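Local coordinates for branched-chain-amino-acid aminotransferase (PDB 6NST), which probably transfers the amino group of leucine, isoleucine or valine to 2-oxoglutarate, as a class-IV aminotransferase that uses pyridoxal phosphate, at residues 139-144 with 263-268. The protein carries 1 engineered substitution. Numbering follows the deposited sequence.
Sequences GIKVRT and PIREVD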
ATOM      1  N   GLY A 139     -19.787  16.798  24.588  1.00 27.02           N
ATOM      2  CA  GLY A 139     -18.683  16.270  23.817  1.00 28.48           C
ATOM      3  C   GLY A 139     -18.121  14.999  24.429  1.00 27.30           C
ATOM      4  O   GLY A 139     -18.139  14.801  25.652  1.00 30.41           O
ATOM      5  N   ILE A 140     -17.610  14.125  23.566  1.00 22.46           N
ATOM      6  CA  ILE A 140     -17.039  12.852  23.979  1.00 22.90           C
ATOM      7  C   ILE A 140     -15.533  12.880  23.752  1.00 22.57           C
ATOM      8  O   ILE A 140     -14.996  13.733  23.037  1.00 20.13           O
ATOM      9  CB  ILE A 140     -17.677  11.666  23.228  1.00 17.92           C
ATOM     10  CG1 ILE A 140     -17.422  11.790  21.724  1.00 20.12           C
ATOM     11  CG2 ILE A 140     -19.166  11.600  23.500  1.00 18.97           C
ATOM     12  CD1 ILE A 140     -17.956  10.624  20.915  1.00 23.11           C
ATOM     13  N   LYS A 141     -14.844  11.927  24.380  1.00 28.92           N
ATOM     14  CA  LYS A 141     -13.421  11.714  24.154  1.00 30.90           C
ATOM     15  C   LYS A 141     -13.226  10.710  23.028  1.00 22.23           C
ATOM     16  O   LYS A 141     -13.924   9.695  22.959  1.00 26.01           O
ATOM     17  CB  LYS A 141     -12.731  11.200  25.420  1.00 39.24           C
ATOM     18  CG  LYS A 141     -12.580  12.221  26.531  1.00 52.70           C
ATOM     19  CD  LYS A 141     -11.859  11.612  27.729  1.00 60.68           C
ATOM     20  CE  LYS A 141     -10.511  11.025  27.325  1.00 58.68           C
ATOM     21  NZ  LYS A 141      -9.780  10.432  28.482  1.00 50.46           N
ATOM     22  N   VAL A 142     -12.265  10.990  22.151  1.00 17.88           N
ATOM     23  CA  VAL A 142     -12.013  10.164  20.978  1.00 15.90           C
ATOM     24  C   VAL A 142     -10.530   9.829  20.917  1.00 23.31           C
ATOM     25  O   VAL A 142      -9.680  10.714  21.066  1.00 24.59           O
ATOM     26  CB  VAL A 142     -12.467  10.867  19.684  1.00 12.54           C
ATOM     27  CG1 VAL A 142     -12.070  10.054  18.463  1.00 11.72           C
ATOM     28  CG2 VAL A 142     -13.970  11.088  19.707  1.00 13.54           C
ATOM     29  N   ARG A 143     -10.221   8.553  20.703  1.00 23.87           N
ATOM     30  CA  ARG A 143      -8.862   8.094  20.458  1.00 17.77           C
ATOM     31  C   ARG A 143      -8.793   7.473  19.072  1.00 21.45           C
ATOM     32  O   ARG A 143      -9.679   6.702  18.689  1.00 13.75           O
ATOM     33  CB  ARG A 143      -8.416   7.080  21.516  1.00 20.38           C
ATOM     34  CG  ARG A 143      -8.184   7.683  22.888  1.00 22.48           C
ATOM     35  CD  ARG A 143      -7.803   6.622  23.910  1.00 18.20           C
ATOM     36  NE  ARG A 143      -6.499   6.030  23.631  1.00 22.09           N
ATOM     37  CZ  ARG A 143      -5.341   6.574  23.993  1.00 21.37           C
ATOM     38  NH1 ARG A 143      -5.323   7.730  24.644  1.00 13.37           N
ATOM     39  NH2 ARG A 143      -4.199   5.966  23.698  1.00 18.52           N
ATOM     40  N   THR A 144      -7.751   7.816  18.320  1.00 21.82           N
ATOM     41  CA  THR A 144      -7.562   7.221  17.004  1.00 15.60           C
ATOM     42  C   THR A 144      -7.269   5.731  17.147  1.00 16.66           C
ATOM     43  O   THR A 144      -6.407   5.329  17.935  1.00 17.21           O
ATOM     44  CB  THR A 144      -6.427   7.915  16.257  1.00  8.01           C
ATOM     45  OG1 THR A 144      -6.706   9.317  16.155  1.00 20.00           O
ATOM     46  CG2 THR A 144      -6.275   7.333  14.861  1.00 19.89           C
ATOM     47  N   PRO A 263     -21.206  15.654  19.588  1.00 19.70           N
ATOM     48  CA  PRO A 263     -20.016  16.505  19.484  1.00 20.37           C
ATOM     49  C   PRO A 263     -18.766  15.788  19.971  1.00 18.83           C
ATOM     50  O   PRO A 263     -18.822  14.864  20.786  1.00 22.73           O
ATOM     51  CB  PRO A 263     -20.352  17.701  20.384  1.00 17.87           C
ATOM     52  CG  PRO A 263     -21.846  17.672  20.529  1.00 16.90           C
ATOM     53  CD  PRO A 263     -22.223  16.228  20.484  1.00 16.10           C
ATOM     54  N   ILE A 264     -17.625  16.235  19.455  1.00 16.65           N
ATOM     55  CA  ILE A 264     -16.318  15.688  19.803  1.00 17.97           C
ATOM     56  C   ILE A 264     -15.493  16.815  20.399  1.00 18.18           C
ATOM     57  O   ILE A 264     -15.183  17.794  19.710  1.00 19.68           O
ATOM     58  CB  ILE A 264     -15.604  15.085  18.584  1.00 17.78           C
ATOM     59  CG1 ILE A 264     -16.423  13.944  17.980  1.00 20.27           C
ATOM     60  CG2 ILE A 264     -14.212  14.615  18.968  1.00 12.97           C
ATOM     61  CD1 ILE A 264     -15.927  13.502  16.617  1.00 17.86           C
ATOM     62  N   ARG A 265     -15.130  16.680  21.672  1.00 19.76           N
ATOM     63  CA  ARG A 265     -14.372  17.730  22.336  1.00 16.61           C
ATOM     64  C   ARG A 265     -12.874  17.466  22.374  1.00 18.41           C
ATOM     65  O   ARG A 265     -12.102  18.419  22.534  1.00 21.63           O
ATOM     66  CB  ARG A 265     -14.880  17.934  23.768  1.00 16.26           C
ATOM     67  CG  ARG A 265     -14.720  16.729  24.668  1.00 21.92           C
ATOM     68  CD  ARG A 265     -15.177  17.053  26.080  1.00 29.97           C
ATOM     69  NE  ARG A 265     -15.134  15.878  26.945  1.00 38.48           N
ATOM     70  CZ  ARG A 265     -14.073  15.514  27.655  1.00 37.85           C
ATOM     71  NH1 ARG A 265     -12.961  16.234  27.605  1.00 30.81           N
ATOM     72  NH2 ARG A 265     -14.125  14.428  28.414  1.00 39.03           N
ATOM     73  N   GLU A 266     -12.446  16.214  22.213  1.00 13.28           N
ATOM     74  CA  GLU A 266     -11.043  15.858  22.369  1.00 24.34           C
ATOM     75  C   GLU A 266     -10.717  14.673  21.472  1.00 22.59           C
ATOM     76  O   GLU A 266     -11.503  13.728  21.374  1.00 22.73           O
ATOM     77  CB  GLU A 266     -10.723  15.516  23.830  1.00 22.90           C
ATOM     78  CG  GLU A 266      -9.242  15.450  24.150  1.00 24.55           C
ATOM     79  CD  GLU A 266      -8.967  14.738  25.459  1.00 25.37           C
ATOM     80  OE1 GLU A 266      -9.394  13.572  25.604  1.00 17.89           O
ATOM     81  OE2 GLU A 266      -8.326  15.341  26.344  1.00 32.14           O
ATOM     82  N   VAL A 267      -9.558  14.728  20.820  1.00 12.45           N
ATOM     83  CA  VAL A 267      -9.081  13.655  19.957  1.00 11.40           C
ATOM     84  C   VAL A 267      -7.617  13.402  20.290  1.00 17.20           C
ATOM     85  O   VAL A 267      -6.782  14.303  20.142  1.00 10.06           O
ATOM     86  CB  VAL A 267      -9.242  13.991  18.464  1.00 16.35           C
ATOM     87  CG1 VAL A 267      -8.746  12.831  17.608  1.00 17.96           C
ATOM     88  CG2 VAL A 267     -10.687  14.312  18.131  1.00 10.12           C
ATOM     89  N   ASP A 268      -7.310  12.181  20.728  1.00 14.59           N
ATOM     90  CA  ASP A 268      -5.939  11.779  21.050  1.00 12.75           C
ATOM     91  C   ASP A 268      -5.301  12.741  22.047  1.00 14.51           C
ATOM     92  O   ASP A 268      -4.128  13.108  21.929  1.00 17.83           O
ATOM     93  CB  ASP A 268      -5.093  11.663  19.782  1.00 12.68           C
ATOM     94  CG  ASP A 268      -5.608  10.601  18.837  1.00 12.57           C
ATOM     95  OD1 ASP A 268      -6.235   9.638  19.328  1.00 17.60           O
ATOM     96  OD2 ASP A 268      -5.389  10.728  17.611  1.00 17.25           O
TER
HETATM   97  O   HOH W   1      -8.123  13.126  28.124  1.00 26.54           O
HETATM   98  O   HOH W   2      -8.680  11.825  23.628  1.00 18.60           O
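Strands 140-144 and 263-267 pair in parallel through four backbone hydrogen bonds, from Ile-140 N to Pro-263 O at one end to Asp-268 N to Val-142 O at the other, and a beta bulge at Arg-265 shifts the register by one residue. Gly-139, just after a helix, has positive phi, and its CA makes a CA-H...O contact of 3.3 Å with Pro-263 O. Arg-265 CB and CG pack against the bare Gly-139 backbone. Arg-265 CG sits between its own N and carbonyl carbon (chi1 63°), and the chain then runs extended, taking the guanidinium to Lys-141, whose CG lies over one face, 3.3 Å from NH2. Gly-139 O lies at its edge, in plane, and takes a weak hydrogen bond from NE. Lys-141 and Glu-266 run side by side. Their charged ends, NZ and OE1, stay 4.3 Å apart, too far for a salt bridge. One water bridges the pair, donating to Glu-266 OE2 and accepting a weak bond from Lys-141 NZ. A second ties Glu-266 OE1 to Val-142 O. On the other face, Val-142 CG2 meets Ile-264 CG2 at 3.6 Å. Asp-268 OD1 takes Thr-144 N on its syn lone pair, nearly straight (171°). With the OD2 bond from Tyr-247 OH, this fixes the carboxylate. Arg-143 bonds Glu-174 O (NH2) and Ser-177 OG (NH1) of the second subunit. Strand 140-145 lies between strands 182-186 and 262-267. Phe-254 of strand 251-256 packs on Ile-140, Val-142 and Ile-264, while helix 243-247 covers Val-267.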